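Local coordinates for protein aspartate aminotransferase, cytoplasmic (Schizosaccharomyces pombe 972h-, PDB 6JPK) that transfers the amino group of L-aspartate to 2-oxoglutarate, yielding oxaloacetate and L-glutamate, with pyridoxal 5'-phosphate as cofactor, and works as a homodimer, at residues Pro77-Ala82 with Glu262-Met267; Ala101-Val106 with Gln283-Gln288; Val86-Asn91 with Phe247-Ser252. The protein carries 1 engineered substitution. All coordinates share one frame; numbering follows the deposited sequence. Where two conformers were deposited one is given.

In the fold
The three contacts meet on neighbouring strands of one mixed sheet, in the order 100-106, 264-270, 247-252. Contacts 1 and 3 use the start and the end of the same helix, 77-87, which lies across this sheet; contact 2 sets helix 274-289 against strand 100-106, at the sheet edge within this chain. Backbone hydrogen bonds between neighbouring strands, Met103 N to Met267 O (2.8 Å) and Gln251 N to Cys266 O (2.9 Å), tie contacts 2 and 3 to contact 1. Contacts 1 and 3 reach the bound phosphate ion through Arg263 and Ser252, respectively; the side chains of Thr264 and Gln251 each lie about 11 Å from that of Lys255, by similarity the cofactor-attachment lysine. Contact 2 lies away from the cofactor and substrate sites.

Contact 1 of 3, residues Pro77-Ala82 with Glu262-Met267; sequences PRFTKA and ERTGCM. With PO4 (phosphate ion), chain C.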
ATOM      1  N   PRO A  77     -11.401   9.541  -7.550  1.00 10.85           N
ATOM      2  CA  PRO A  77     -12.726   9.135  -8.059  1.00 11.74           C
ATOM      3  C   PRO A  77     -12.769   8.880  -9.555  1.00 12.43           C
ATOM      4  O   PRO A  77     -13.441   7.938  -9.992  1.00 11.62           O
ATOM      5  CB  PRO A  77     -13.627  10.313  -7.653  1.00 15.05           C
ATOM      6  CG  PRO A  77     -12.945  10.891  -6.442  1.00 14.84           C
ATOM      7  CD  PRO A  77     -11.467  10.765  -6.733  1.00 11.47           C
ATOM      8  N   ARG A  78     -12.070   9.676 -10.366  1.00 10.26           N
ATOM      9  CA  ARG A  78     -12.130   9.409 -11.796  1.00 13.64           C
ATOM     10  C   ARG A  78     -11.355   8.152 -12.167  1.00 13.37           C
ATOM     11  O   ARG A  78     -11.574   7.605 -13.255  1.00 12.74           O
ATOM     12  CB  ARG A  78     -11.621  10.606 -12.601  1.00 16.95           C
ATOM     13  CG  ARG A  78     -10.321  11.183 -12.117  1.00 21.43           C
ATOM     14  CD  ARG A  78     -10.248  12.686 -12.447  1.00 29.14           C
ATOM     15  NE  ARG A  78      -9.035  13.292 -11.900  1.00 28.14           N
ATOM     16  CZ  ARG A  78      -7.834  13.118 -12.435  1.00 26.86           C
ATOM     17  NH1 ARG A  78      -7.715  12.364 -13.528  1.00 21.28           N
ATOM     18  NH2 ARG A  78      -6.762  13.690 -11.887  1.00 27.28           N
ATOM     19  N   PHE A  79     -10.452   7.689 -11.295  1.00  8.42           N
ATOM     20  CA  PHE A  79      -9.859   6.374 -11.508  1.00  7.92           C
ATOM     21  C   PHE A  79     -10.818   5.255 -11.113  1.00  9.48           C
ATOM     22  O   PHE A  79     -11.061   4.338 -11.904  1.00  8.47           O
ATOM     23  CB  PHE A  79      -8.547   6.225 -10.737  1.00  7.60           C
ATOM     24  CG  PHE A  79      -8.052   4.791 -10.675  1.00  9.51           C
ATOM     25  CD1 PHE A  79      -7.466   4.195 -11.787  1.00  7.29           C
ATOM     26  CD2 PHE A  79      -8.197   4.038  -9.510  1.00  7.17           C
ATOM     27  CE1 PHE A  79      -7.020   2.877 -11.735  1.00  7.08           C
ATOM     28  CE2 PHE A  79      -7.743   2.715  -9.443  1.00  6.97           C
ATOM     29  CZ  PHE A  79      -7.159   2.137 -10.555  1.00  6.92           C
ATOM     30  N   THR A  80     -11.360   5.289  -9.884  1.00  9.16           N
ATOM     31  CA  THR A  80     -12.190   4.165  -9.456  1.00 10.53           C
ATOM     32  C   THR A  80     -13.410   4.023 -10.355  1.00  9.55           C
ATOM     33  O   THR A  80     -13.828   2.902 -10.672  1.00  7.72           O
ATOM     34  CB  THR A  80     -12.624   4.302  -7.992  1.00  9.77           C
ATOM     35  OG1 THR A  80     -13.395   5.496  -7.829  1.00 10.49           O
ATOM     36  CG2 THR A  80     -11.409   4.315  -7.034  1.00  8.15           C
ATOM     37  N   LYS A  81     -13.985   5.146 -10.801  1.00  8.05           N
ATOM     38  CA  LYS A  81     -15.136   5.037 -11.693  1.00 10.85           C
ATOM     39  C   LYS A  81     -14.732   4.438 -13.038  1.00 12.24           C
ATOM     40  O   LYS A  81     -15.398   3.532 -13.546  1.00 11.34           O
ATOM     41  CB  LYS A  81     -15.804   6.399 -11.889  1.00 15.51           C
ATOM     42  CG  LYS A  81     -17.116   6.328 -12.698  1.00 23.22           C
ATOM     43  CD  LYS A  81     -17.689   7.715 -12.949  1.00 29.79           C
ATOM     44  CE  LYS A  81     -18.975   7.665 -13.769  1.00 33.78           C
ATOM     45  NZ  LYS A  81     -19.361   9.030 -14.243  1.00 34.14           N
ATOM     46  N   ALA A  82     -13.637   4.936 -13.631  1.00 10.41           N
ATOM     47  CA  ALA A  82     -13.187   4.432 -14.931  1.00  9.91           C
ATOM     48  C   ALA A  82     -12.734   2.975 -14.854  1.00 10.02           C
ATOM     49  O   ALA A  82     -12.927   2.208 -15.808  1.00  8.94           O
ATOM     50  CB  ALA A  82     -12.047   5.301 -15.461  1.00  8.24           C
ATOM     51  N   GLU A 262       4.201   0.857  -9.561  1.00  6.78           N
ATOM     52  CA  GLU A 262       3.399   1.964  -9.060  1.00 12.07           C
ATOM     53  C   GLU A 262       2.179   1.501  -8.268  1.00 15.39           C
ATOM     54  O   GLU A 262       1.555   2.332  -7.603  1.00 14.55           O
ATOM     55  CB  GLU A 262       2.962   2.880 -10.216  1.00  8.93           C
ATOM     56  CG  GLU A 262       4.082   3.184 -11.242  1.00 14.35           C
ATOM     57  CD  GLU A 262       5.342   3.848 -10.636  1.00 21.03           C
ATOM     58  OE1 GLU A 262       5.329   4.256  -9.444  1.00 19.36           O
ATOM     59  OE2 GLU A 262       6.362   3.961 -11.371  1.00 18.61           O
ATOM     60  N   ARG A 263       1.834   0.211  -8.326  1.00  6.50           N
ATOM     61  CA  ARG A 263       0.807  -0.402  -7.480  1.00 12.64           C
ATOM     62  C   ARG A 263      -0.582   0.200  -7.732  1.00 16.40           C
ATOM     63  O   ARG A 263      -1.210   0.786  -6.843  1.00 18.42           O
ATOM     64  CB  ARG A 263       1.182  -0.296  -5.995  1.00 11.36           C
ATOM     65  CG  ARG A 263       2.635  -0.623  -5.659  1.00 10.97           C
ATOM     66  CD  ARG A 263       3.063  -1.980  -6.192  1.00 10.00           C
ATOM     67  NE  ARG A 263       2.355  -3.106  -5.570  1.00 11.07           N
ATOM     68  CZ  ARG A 263       1.922  -4.166  -6.251  1.00 11.54           C
ATOM     69  NH1 ARG A 263       1.307  -5.152  -5.627  1.00 14.40           N
ATOM     70  NH2 ARG A 263       2.076  -4.220  -7.574  1.00  8.73           N
ATOM     71  N   THR A 264      -1.079   0.014  -8.955  1.00 11.17           N
ATOM     72  CA  THR A 264      -2.373   0.562  -9.364  1.00  9.88           C
ATOM     73  C   THR A 264      -3.381  -0.576  -9.539  1.00  9.44           C
ATOM     74  O   THR A 264      -3.246  -1.411 -10.446  1.00  6.40           O
ATOM     75  CB  THR A 264      -2.224   1.380 -10.645  1.00 11.23           C
ATOM     76  OG1 THR A 264      -1.206   2.373 -10.456  1.00 12.91           O
ATOM     77  CG2 THR A 264      -3.529   2.071 -11.001  1.00  8.33           C
ATOM     78  N   GLY A 265      -4.394  -0.599  -8.675  1.00  8.76           N
ATOM     79  CA  GLY A 265      -5.419  -1.622  -8.706  1.00  6.37           C
ATOM     80  C   GLY A 265      -6.694  -1.099  -8.089  1.00  6.46           C
ATOM     81  O   GLY A 265      -6.761   0.036  -7.607  1.00  6.55           O
ATOM     82  N   CYS A 266      -7.722  -1.943  -8.107  1.00  6.50           N
ATOM     83  CA  CYS A 266      -9.012  -1.555  -7.559  1.00  6.61           C
ATOM     84  C   CYS A 266      -9.764  -2.795  -7.102  1.00  7.80           C
ATOM     85  O   CYS A 266      -9.755  -3.814  -7.798  1.00  7.35           O
ATOM     86  CB  CYS A 266      -9.831  -0.788  -8.604  1.00  9.07           C
ATOM     87  SG  CYS A 266     -11.122   0.235  -7.880  1.00 10.85           S
ATOM     88  N   MET A 267     -10.393  -2.719  -5.925  1.00  6.68           N
ATOM     89  CA  MET A 267     -11.315  -3.759  -5.481  1.00  7.80           C
ATOM     90  C   MET A 267     -12.735  -3.268  -5.709  1.00  8.09           C
ATOM     91  O   MET A 267     -13.041  -2.099  -5.455  1.00  7.97           O
ATOM     92  CB  MET A 267     -11.116  -4.110  -3.996  1.00  9.25           C
ATOM     93  CG  MET A 267     -11.801  -5.421  -3.557  1.00 15.21           C
ATOM     94  SD  MET A 267     -12.943  -5.262  -2.143  1.00 25.80           S
ATOM     95  CE  MET A 267     -14.361  -4.499  -2.894  1.00 24.98           C
TER
HETATM   96  P   PO4 C 501      -0.222  -7.100  -8.391  1.00 14.97           P
HETATM   97  O1  PO4 C 501      -0.311  -7.056  -6.879  1.00 11.88           O
HETATM   98  O2  PO4 C 501      -1.251  -6.197  -9.033  1.00 14.75           O
HETATM   99  O3  PO4 C 501       1.177  -6.672  -8.783  1.00 12.88           O
HETATM  100  O4  PO4 C 501      -0.458  -8.492  -8.925  1.00 18.43           O
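Phe79 has the most surface buried here, its ring reaching from helix 77-82 to the backbone and side chains of strand 264-267. The ring turns an edge to the carbonyl of Gly265, whose O lies in the ring plane, 3.4 Å from Phe79 CE2. Beside this, Thr264 CG2 meets the ring obliquely, 3.7 Å from Phe79 CE1 and equally near CZ. With Phe79 CG anti to the backbone N (chi1 167°), the ring extends from the helix to the strand. Cys266, which buries the next largest area, points its CB toward the helix and approaches Phe79 CE2 at 4.2 Å, while its SG meets the methyl CG2 of Thr80.

Helix and strand axes approach to 9.2 Å and cross at -64°, part of the helix cover over the mixed sheet in the large domain of fold type I pyridoxal-phosphate enzymes. Strand 264-270 runs antiparallel to both its neighbours, 100-106 and 247-252.

Next to Thr264 in the chain, Arg263 bends at chi2 and chi3 and leads its guanidinium to the phosphate ion. Its edge delivers two hydrogen bonds, Arg263 NH1 to phosphate O1 (2.8 Å) and Arg263 NH2 to phosphate O3 (2.9 Å). Ser107, Gly108, Thr109, Ser252 and Tyr70 of the second subunit complete this anion site, consistent with the pocket that holds the cofactor's phosphate in relatives.

Contact 2 of 3, residues Ala101-Val106 with Gln283-Gln288; sequences ASMQSV and QLCIVQ
Met103 and Gln288 approach from opposite directions, and the methionine methyl ends up against the stem of the glutamine. The Met103 chain is bent at chi2 and again at chi3, which swings CE round to Gln288. There Met103 CE lies 3.5 Å from Gln288 CB and also touches the carbonyl O of Leu284. The middle of the same side chain meets Leu284 at a slant, Met103 CG standing 3.9 Å from Leu284 CD1, while Met103 SD rests 3.9 Å from the SG of Cys285.

Beyond the methyl, the amide of Gln288 reaches across to the strand. Gln288 NE2 donates to Gln104 O at 2.9 Å, in the plane of the amide and with an N-H...O angle of 164°. The approach is almost end-on to the carbonyl, the C=O...N angle being 175°. NE2 also bonds to Ile73 O, so two carbonyls fix the rotation of this amide.

Leu114 and Phe118 of helix 107-127 continue the apolar packing beside Met103 and Leu284. Helix 283-288 runs nearly parallel (12°) to a strand at the sheet edge within this chain, the two axes 9.8 Å apart, as in the layered alpha/beta large domain of class I aminotransferases.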
ATOM      1  N   ALA A 101     -19.288  -0.691  -5.346  1.00 11.27           N
ATOM      2  CA  ALA A 101     -18.399  -0.084  -4.357  1.00 12.68           C
ATOM      3  C   ALA A 101     -16.970  -0.345  -4.814  1.00 11.45           C
ATOM      4  O   ALA A 101     -16.542  -1.497  -4.881  1.00 12.86           O
ATOM      5  CB  ALA A 101     -18.644  -0.664  -2.964  1.00 10.63           C
ATOM      6  N   SER A 102     -16.239   0.715  -5.154  1.00  7.83           N
ATOM      7  CA  SER A 102     -14.904   0.599  -5.735  1.00  7.57           C
ATOM      8  C   SER A 102     -13.894   1.253  -4.807  1.00 12.66           C
ATOM      9  O   SER A 102     -14.083   2.397  -4.384  1.00 12.46           O
ATOM     10  CB  SER A 102     -14.835   1.245  -7.123  1.00 11.04           C
ATOM     11  OG  SER A 102     -15.768   0.640  -8.016  1.00 12.58           O
ATOM     12  N   MET A 103     -12.824   0.527  -4.494  1.00  8.99           N
ATOM     13  CA  MET A 103     -11.771   1.019  -3.620  1.00 11.21           C
ATOM     14  C   MET A 103     -10.445   0.879  -4.352  1.00 11.11           C
ATOM     15  O   MET A 103      -9.991  -0.245  -4.612  1.00  7.86           O
ATOM     16  CB  MET A 103     -11.747   0.243  -2.307  1.00 14.36           C
ATOM     17  CG  MET A 103     -13.007   0.430  -1.473  1.00 19.13           C
ATOM     18  SD  MET A 103     -12.747   1.732  -0.246  1.00 25.16           S
ATOM     19  CE  MET A 103     -11.200   1.103   0.451  1.00  7.36           C
ATOM     20  N   GLN A 104      -9.830   2.008  -4.686  1.00  7.00           N
ATOM     21  CA  GLN A 104      -8.476   1.966  -5.224  1.00  6.86           C
ATOM     22  C   GLN A 104      -7.576   1.280  -4.208  1.00  8.01           C
ATOM     23  O   GLN A 104      -7.655   1.552  -3.005  1.00  9.56           O
ATOM     24  CB  GLN A 104      -7.978   3.373  -5.538  1.00  6.97           C
ATOM     25  CG  GLN A 104      -6.550   3.431  -6.066  1.00  6.88           C
ATOM     26  CD  GLN A 104      -6.084   4.855  -6.277  1.00  7.80           C
ATOM     27  OE1 GLN A 104      -6.898   5.777  -6.478  1.00  7.22           O
ATOM     28  NE2 GLN A 104      -4.767   5.049  -6.241  1.00  7.00           N
ATOM     29  N   SER A 105      -6.747   0.362  -4.687  1.00  7.54           N
ATOM     30  CA  SER A 105      -5.958  -0.512  -3.835  0.50  8.85           C
ATOM     31  C   SER A 105      -4.497  -0.476  -4.267  1.00 10.34           C
ATOM     32  O   SER A 105      -4.148   0.031  -5.341  1.00 10.05           O
ATOM     33  CB  SER A 105      -6.485  -1.952  -3.892  0.50  9.22           C
ATOM     34  OG  SER A 105      -6.490  -2.426  -5.231  0.50  6.34           O
ATOM     35  N   VAL A 106      -3.643  -1.044  -3.421  1.00  8.47           N
ATOM     36  CA  VAL A 106      -2.233  -1.197  -3.751  1.00  8.45           C
ATOM     37  C   VAL A 106      -2.146  -2.377  -4.710  1.00  9.06           C
ATOM     38  O   VAL A 106      -1.779  -3.493  -4.316  1.00 10.29           O
ATOM     39  CB  VAL A 106      -1.375  -1.418  -2.492  1.00  9.17           C
ATOM     40  CG1 VAL A 106       0.109  -1.468  -2.847  1.00  6.60           C
ATOM     41  CG2 VAL A 106      -1.638  -0.315  -1.468  1.00  9.62           C
ATOM     42  N   GLN A 283     -17.532   0.130   5.312  1.00  9.05           N
ATOM     43  CA  GLN A 283     -16.698  -0.807   6.056  1.00 10.99           C
ATOM     44  C   GLN A 283     -15.356  -1.046   5.381  1.00 11.86           C
ATOM     45  O   GLN A 283     -14.350  -1.266   6.071  1.00 10.94           O
ATOM     46  CB  GLN A 283     -17.433  -2.138   6.235  1.00  9.09           C
ATOM     47  CG  GLN A 283     -18.676  -2.019   7.079  1.00  9.55           C
ATOM     48  CD  GLN A 283     -18.366  -1.554   8.489  1.00 14.41           C
ATOM     49  OE1 GLN A 283     -17.236  -1.701   8.972  1.00 13.31           O
ATOM     50  NE2 GLN A 283     -19.365  -0.983   9.153  1.00 13.75           N
ATOM     51  N   LEU A 284     -15.329  -1.042   4.044  1.00  8.33           N
ATOM     52  CA  LEU A 284     -14.066  -1.167   3.323  1.00  7.99           C
ATOM     53  C   LEU A 284     -13.147   0.011   3.622  1.00  8.15           C
ATOM     54  O   LEU A 284     -11.924  -0.151   3.672  1.00  7.73           O
ATOM     55  CB  LEU A 284     -14.328  -1.261   1.816  1.00  7.84           C
ATOM     56  CG  LEU A 284     -15.025  -2.530   1.314  1.00  9.04           C
ATOM     57  CD1 LEU A 284     -15.437  -2.339  -0.126  1.00  7.79           C
ATOM     58  CD2 LEU A 284     -14.085  -3.738   1.439  1.00  8.91           C
ATOM     59  N   CYS A 285     -13.726   1.201   3.810  1.00  8.58           N
ATOM     60  CA  CYS A 285     -12.943   2.383   4.158  1.00  9.96           C
ATOM     61  C   CYS A 285     -12.301   2.247   5.532  1.00 10.58           C
ATOM     62  O   CYS A 285     -11.202   2.770   5.753  1.00  9.53           O
ATOM     63  CB  CYS A 285     -13.824   3.637   4.110  1.00 11.57           C
ATOM     64  SG  CYS A 285     -14.225   4.154   2.407  1.00 17.03           S
ATOM     65  N   ILE A 286     -12.968   1.559   6.460  1.00  8.43           N
ATOM     66  CA  ILE A 286     -12.375   1.312   7.776  1.00 11.77           C
ATOM     67  C   ILE A 286     -11.128   0.446   7.646  1.00 12.06           C
ATOM     68  O   ILE A 286     -10.081   0.744   8.234  1.00 10.31           O
ATOM     69  CB  ILE A 286     -13.410   0.677   8.720  1.00 14.63           C
ATOM     70  CG1 ILE A 286     -14.515   1.688   9.036  1.00 14.61           C
ATOM     71  CG2 ILE A 286     -12.728   0.168   9.998  1.00 16.66           C
ATOM     72  CD1 ILE A 286     -15.607   1.119   9.903  1.00 23.41           C
ATOM     73  N   VAL A 287     -11.213  -0.635   6.864  1.00  8.09           N
ATOM     74  CA  VAL A 287     -10.030  -1.464   6.633  1.00  9.86           C
ATOM     75  C   VAL A 287      -8.909  -0.639   6.004  1.00 12.05           C
ATOM     76  O   VAL A 287      -7.768  -0.645   6.480  1.00 13.33           O
ATOM     77  CB  VAL A 287     -10.390  -2.686   5.767  1.00 14.01           C
ATOM     78  CG1 VAL A 287      -9.119  -3.464   5.400  1.00 14.34           C
ATOM     79  CG2 VAL A 287     -11.373  -3.581   6.512  1.00 13.79           C
ATOM     80  N   GLN A 288      -9.220   0.075   4.916  1.00  9.51           N
ATOM     81  CA  GLN A 288      -8.242   0.920   4.229  1.00  9.25           C
ATOM     82  C   GLN A 288      -7.591   1.922   5.183  1.00  9.41           C
ATOM     83  O   GLN A 288      -6.366   2.113   5.170  1.00  9.90           O
ATOM     84  CB  GLN A 288      -8.940   1.662   3.081  1.00 11.40           C
ATOM     85  CG  GLN A 288      -8.023   2.494   2.163  1.00 12.93           C
ATOM     86  CD  GLN A 288      -7.723   1.758   0.867  1.00 15.63           C
ATOM     87  OE1 GLN A 288      -7.389   0.573   0.887  1.00 18.79           O
ATOM     88  NE2 GLN A 288      -7.860   2.448  -0.269  1.00 10.53           N
TER

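Contact 3 of 3, residues Val86-Asn91 with Phe247-Ser252; sequences VLFRPN and FFVCQS. With PO4 (phosphate ion), chain C.
Leu87, at the end of its helix, packs closely against the amide of Gln251, the two side chains meeting from opposite directions. Gln251 NE2 lies 3.4 Å from Leu87 CG and 3.5 Å from Leu87 CD2, while CD1 turns to the other end of the amide and also touches Val249 CG1 (3.8 Å). Val86 flanks this site: its CG1 comes across to Gln251 NE2 at 3.8 Å. Gln251 swings CG away from its own backbone N (chi1 172°) and then runs straight, carrying the amide from the strand to the helix end. An alanine in place of Leu87 would leave the amide and Val249 CG1 without their leucine branches and is likely to open a gap between helix end and sheet.

Farther along, the fit is looser. Phe88 CZ reaches Phe247 CZ at 4.1 Å and Val249 CG2 at 4.2 Å, each obliquely, and Phe247 also makes an edge-to-face contact with Phe240. From Phe88 the chain enters a type I turn, closed by Asn91 N to Phe88 O, which carries Arg89 and Pro90 out to solvent.

At the end of the strand Ser252 OG donates to the phosphate ion (O2, 2.6 Å). No hydrogen bond spans the two segments; the buried amide of Gln251 is satisfied instead by Ala83 O at NE2 and His268 NE2 at OE1. An amide oxygen can only accept, so His268 probably carries its proton on NE2 and, if neutral, has ND1 as acceptor for Ser102 OG.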
ATOM      1  N   VAL A  86     -14.396   0.016 -17.325  1.00  8.09           N
ATOM      2  CA  VAL A  86     -13.717  -0.800 -18.334  1.00  8.05           C
ATOM      3  C   VAL A  86     -13.958  -2.294 -18.080  1.00 10.83           C
ATOM      4  O   VAL A  86     -13.938  -3.097 -19.024  1.00  7.99           O
ATOM      5  CB  VAL A  86     -12.214  -0.452 -18.409  1.00  9.85           C
ATOM      6  CG1 VAL A  86     -11.465  -0.944 -17.174  1.00  7.60           C
ATOM      7  CG2 VAL A  86     -11.576  -1.029 -19.701  1.00  7.98           C
ATOM      8  N   LEU A  87     -14.235  -2.684 -16.821  1.00  9.06           N
ATOM      9  CA  LEU A  87     -14.598  -4.072 -16.511  1.00 11.37           C
ATOM     10  C   LEU A  87     -15.976  -4.431 -17.044  1.00 11.18           C
ATOM     11  O   LEU A  87     -16.213  -5.579 -17.433  1.00  8.29           O
ATOM     12  CB  LEU A  87     -14.603  -4.307 -14.998  1.00 11.11           C
ATOM     13  CG  LEU A  87     -13.277  -4.326 -14.249  1.00 16.40           C
ATOM     14  CD1 LEU A  87     -13.522  -4.508 -12.755  1.00 15.98           C
ATOM     15  CD2 LEU A  87     -12.373  -5.429 -14.809  1.00 11.61           C
ATOM     16  N   PHE A  88     -16.910  -3.483 -17.012  1.00  8.17           N
ATOM     17  CA  PHE A  88     -18.327  -3.733 -17.220  1.00 10.75           C
ATOM     18  C   PHE A  88     -18.868  -2.921 -18.391  1.00 12.67           C
ATOM     19  O   PHE A  88     -19.984  -2.395 -18.339  1.00  9.99           O
ATOM     20  CB  PHE A  88     -19.126  -3.425 -15.948  1.00  8.50           C
ATOM     21  CG  PHE A  88     -18.789  -4.336 -14.774  1.00 10.00           C
ATOM     22  CD1 PHE A  88     -19.055  -5.701 -14.838  1.00  9.90           C
ATOM     23  CD2 PHE A  88     -18.219  -3.825 -13.622  1.00 10.72           C
ATOM     24  CE1 PHE A  88     -18.749  -6.549 -13.768  1.00 11.51           C
ATOM     25  CE2 PHE A  88     -17.911  -4.664 -12.547  1.00 14.64           C
ATOM     26  CZ  PHE A  88     -18.171  -6.028 -12.627  1.00 12.46           C
ATOM     27  N   ARG A  89     -18.101  -2.826 -19.476  1.00  8.76           N
ATOM     28  CA  ARG A  89     -18.605  -2.098 -20.641  1.00 13.93           C
ATOM     29  C   ARG A  89     -19.946  -2.637 -21.143  1.00 14.33           C
ATOM     30  O   ARG A  89     -20.814  -1.813 -21.486  1.00 15.31           O
ATOM     31  CB  ARG A  89     -17.540  -2.073 -21.755  1.00 11.12           C
ATOM     32  CG  ARG A  89     -16.182  -1.481 -21.295  1.00 14.04           C
ATOM     33  CD  ARG A  89     -15.469  -0.647 -22.378  1.00 17.47           C
ATOM     34  NE  ARG A  89     -14.905  -1.476 -23.440  1.00 21.66           N
ATOM     35  CZ  ARG A  89     -14.467  -1.017 -24.612  1.00 22.68           C
ATOM     36  NH1 ARG A  89     -14.525   0.283 -24.894  1.00 18.94           N
ATOM     37  NH2 ARG A  89     -13.976  -1.865 -25.508  1.00 23.02           N
ATOM     38  N   PRO A  90     -20.205  -3.954 -21.183  1.00 12.18           N
ATOM     39  CA  PRO A  90     -21.557  -4.416 -21.550  1.00 10.07           C
ATOM     40  C   PRO A  90     -22.618  -4.175 -20.483  1.00 12.47           C
ATOM     41  O   PRO A  90     -23.792  -4.443 -20.754  1.00 12.20           O
ATOM     42  CB  PRO A  90     -21.372  -5.923 -21.779  1.00 11.80           C
ATOM     43  CG  PRO A  90     -19.878  -6.118 -21.960  1.00 12.63           C
ATOM     44  CD  PRO A  90     -19.265  -5.085 -21.075  1.00 10.97           C
ATOM     45  N   ASN A  91     -22.271  -3.699 -19.287  1.00 10.44           N
ATOM     46  CA  ASN A  91     -23.250  -3.534 -18.205  1.00 11.00           C
ATOM     47  C   ASN A  91     -23.099  -2.178 -17.517  1.00  9.67           C
ATOM     48  O   ASN A  91     -22.865  -2.102 -16.305  1.00 10.08           O
ATOM     49  CB  ASN A  91     -23.110  -4.673 -17.195  1.00 10.18           C
ATOM     50  CG  ASN A  91     -23.670  -5.980 -17.713  1.00 12.52           C
ATOM     51  OD1 ASN A  91     -24.861  -6.094 -17.923  1.00 13.83           O
ATOM     52  ND2 ASN A  91     -22.810  -6.978 -17.907  1.00 10.21           N
ATOM     53  N   PHE A 247     -21.255  -9.976  -5.858  1.00  8.68           N
ATOM     54  CA  PHE A 247     -19.958 -10.646  -5.946  1.00  8.37           C
ATOM     55  C   PHE A 247     -18.856  -9.593  -5.871  1.00  9.31           C
ATOM     56  O   PHE A 247     -19.127  -8.386  -5.887  1.00  8.11           O
ATOM     57  CB  PHE A 247     -19.844 -11.496  -7.226  1.00  8.33           C
ATOM     58  CG  PHE A 247     -19.892 -10.697  -8.528  1.00  9.27           C
ATOM     59  CD1 PHE A 247     -21.095 -10.202  -9.022  1.00 10.19           C
ATOM     60  CD2 PHE A 247     -18.732 -10.480  -9.269  1.00 10.03           C
ATOM     61  CE1 PHE A 247     -21.141  -9.479 -10.221  1.00  8.55           C
ATOM     62  CE2 PHE A 247     -18.763  -9.756 -10.471  1.00  9.96           C
ATOM     63  CZ  PHE A 247     -19.973  -9.257 -10.951  1.00  9.25           C
ATOM     64  N   PHE A 248     -17.602 -10.068  -5.809  1.00  7.81           N
ATOM     65  CA  PHE A 248     -16.419  -9.222  -5.667  1.00  7.55           C
ATOM     66  C   PHE A 248     -15.494  -9.364  -6.864  1.00  7.34           C
ATOM     67  O   PHE A 248     -15.417 -10.428  -7.491  1.00  7.34           O
ATOM     68  CB  PHE A 248     -15.609  -9.561  -4.412  1.00  7.46           C
ATOM     69  CG  PHE A 248     -16.345  -9.314  -3.128  1.00  7.68           C
ATOM     70  CD1 PHE A 248     -17.293 -10.223  -2.673  1.00  7.95           C
ATOM     71  CD2 PHE A 248     -16.076  -8.178  -2.365  1.00  9.62           C
ATOM     72  CE1 PHE A 248     -17.970 -10.006  -1.478  1.00  9.80           C
ATOM     73  CE2 PHE A 248     -16.741  -7.959  -1.161  1.00  7.90           C
ATOM     74  CZ  PHE A 248     -17.701  -8.865  -0.728  1.00  8.17           C
ATOM     75  N   VAL A 249     -14.765  -8.288  -7.159  1.00  7.18           N
ATOM     76  CA  VAL A 249     -13.769  -8.286  -8.229  1.00  8.07           C
ATOM     77  C   VAL A 249     -12.500  -7.619  -7.717  1.00  8.34           C
ATOM     78  O   VAL A 249     -12.560  -6.516  -7.162  1.00 10.31           O
ATOM     79  CB  VAL A 249     -14.272  -7.560  -9.494  1.00  9.61           C
ATOM     80  CG1 VAL A 249     -13.217  -7.643 -10.598  1.00 10.00           C
ATOM     81  CG2 VAL A 249     -15.612  -8.121  -9.968  1.00  7.53           C
ATOM     82  N   CYS A 250     -11.353  -8.270  -7.921  1.00  8.37           N
ATOM     83  CA  CYS A 250     -10.046  -7.694  -7.610  1.00  6.49           C
ATOM     84  C   CYS A 250      -9.289  -7.459  -8.913  1.00  9.48           C
ATOM     85  O   CYS A 250      -8.986  -8.412  -9.638  1.00  6.51           O
ATOM     86  CB  CYS A 250      -9.245  -8.604  -6.680  1.00  6.41           C
ATOM     87  SG  CYS A 250     -10.138  -9.052  -5.181  1.00 12.00           S
ATOM     88  N   GLN A 251      -8.964  -6.197  -9.193  1.00  6.42           N
ATOM     89  CA  GLN A 251      -8.508  -5.756 -10.505  1.00  9.35           C
ATOM     90  C   GLN A 251      -7.122  -5.152 -10.383  1.00 11.12           C
ATOM     91  O   GLN A 251      -6.873  -4.346  -9.483  1.00  9.46           O
ATOM     92  CB  GLN A 251      -9.485  -4.734 -11.087  1.00  6.58           C
ATOM     93  CG  GLN A 251      -9.070  -4.037 -12.366  1.00  6.75           C
ATOM     94  CD  GLN A 251     -10.066  -2.931 -12.724  1.00  8.76           C
ATOM     95  OE1 GLN A 251     -10.623  -2.288 -11.830  1.00  9.31           O
ATOM     96  NE2 GLN A 251     -10.324  -2.736 -14.016  1.00  6.99           N
ATOM     97  N   SER A 252      -6.222  -5.547 -11.275  1.00  6.31           N
ATOM     98  CA  SER A 252      -4.870  -5.016 -11.316  1.00  6.27           C
ATOM     99  C   SER A 252      -4.607  -4.379 -12.673  1.00  9.04           C
ATOM    100  O   SER A 252      -5.019  -4.914 -13.709  1.00  6.96           O
ATOM    101  CB  SER A 252      -3.826  -6.125 -11.058  1.00  6.27           C
ATOM    102  OG  SER A 252      -2.510  -5.660 -11.288  1.00  6.18           O
TER
HETATM  103  P   PO4 C 501      -0.222  -7.100  -8.391  1.00 14.97           P
HETATM  104  O1  PO4 C 501      -0.311  -7.056  -6.879  1.00 11.88           O
HETATM  105  O2  PO4 C 501      -1.251  -6.197  -9.033  1.00 14.75           O
HETATM  106  O3  PO4 C 501       1.177  -6.672  -8.783  1.00 12.88           O
HETATM  107  O4  PO4 C 501      -0.458  -8.492  -8.925  1.00 18.43           O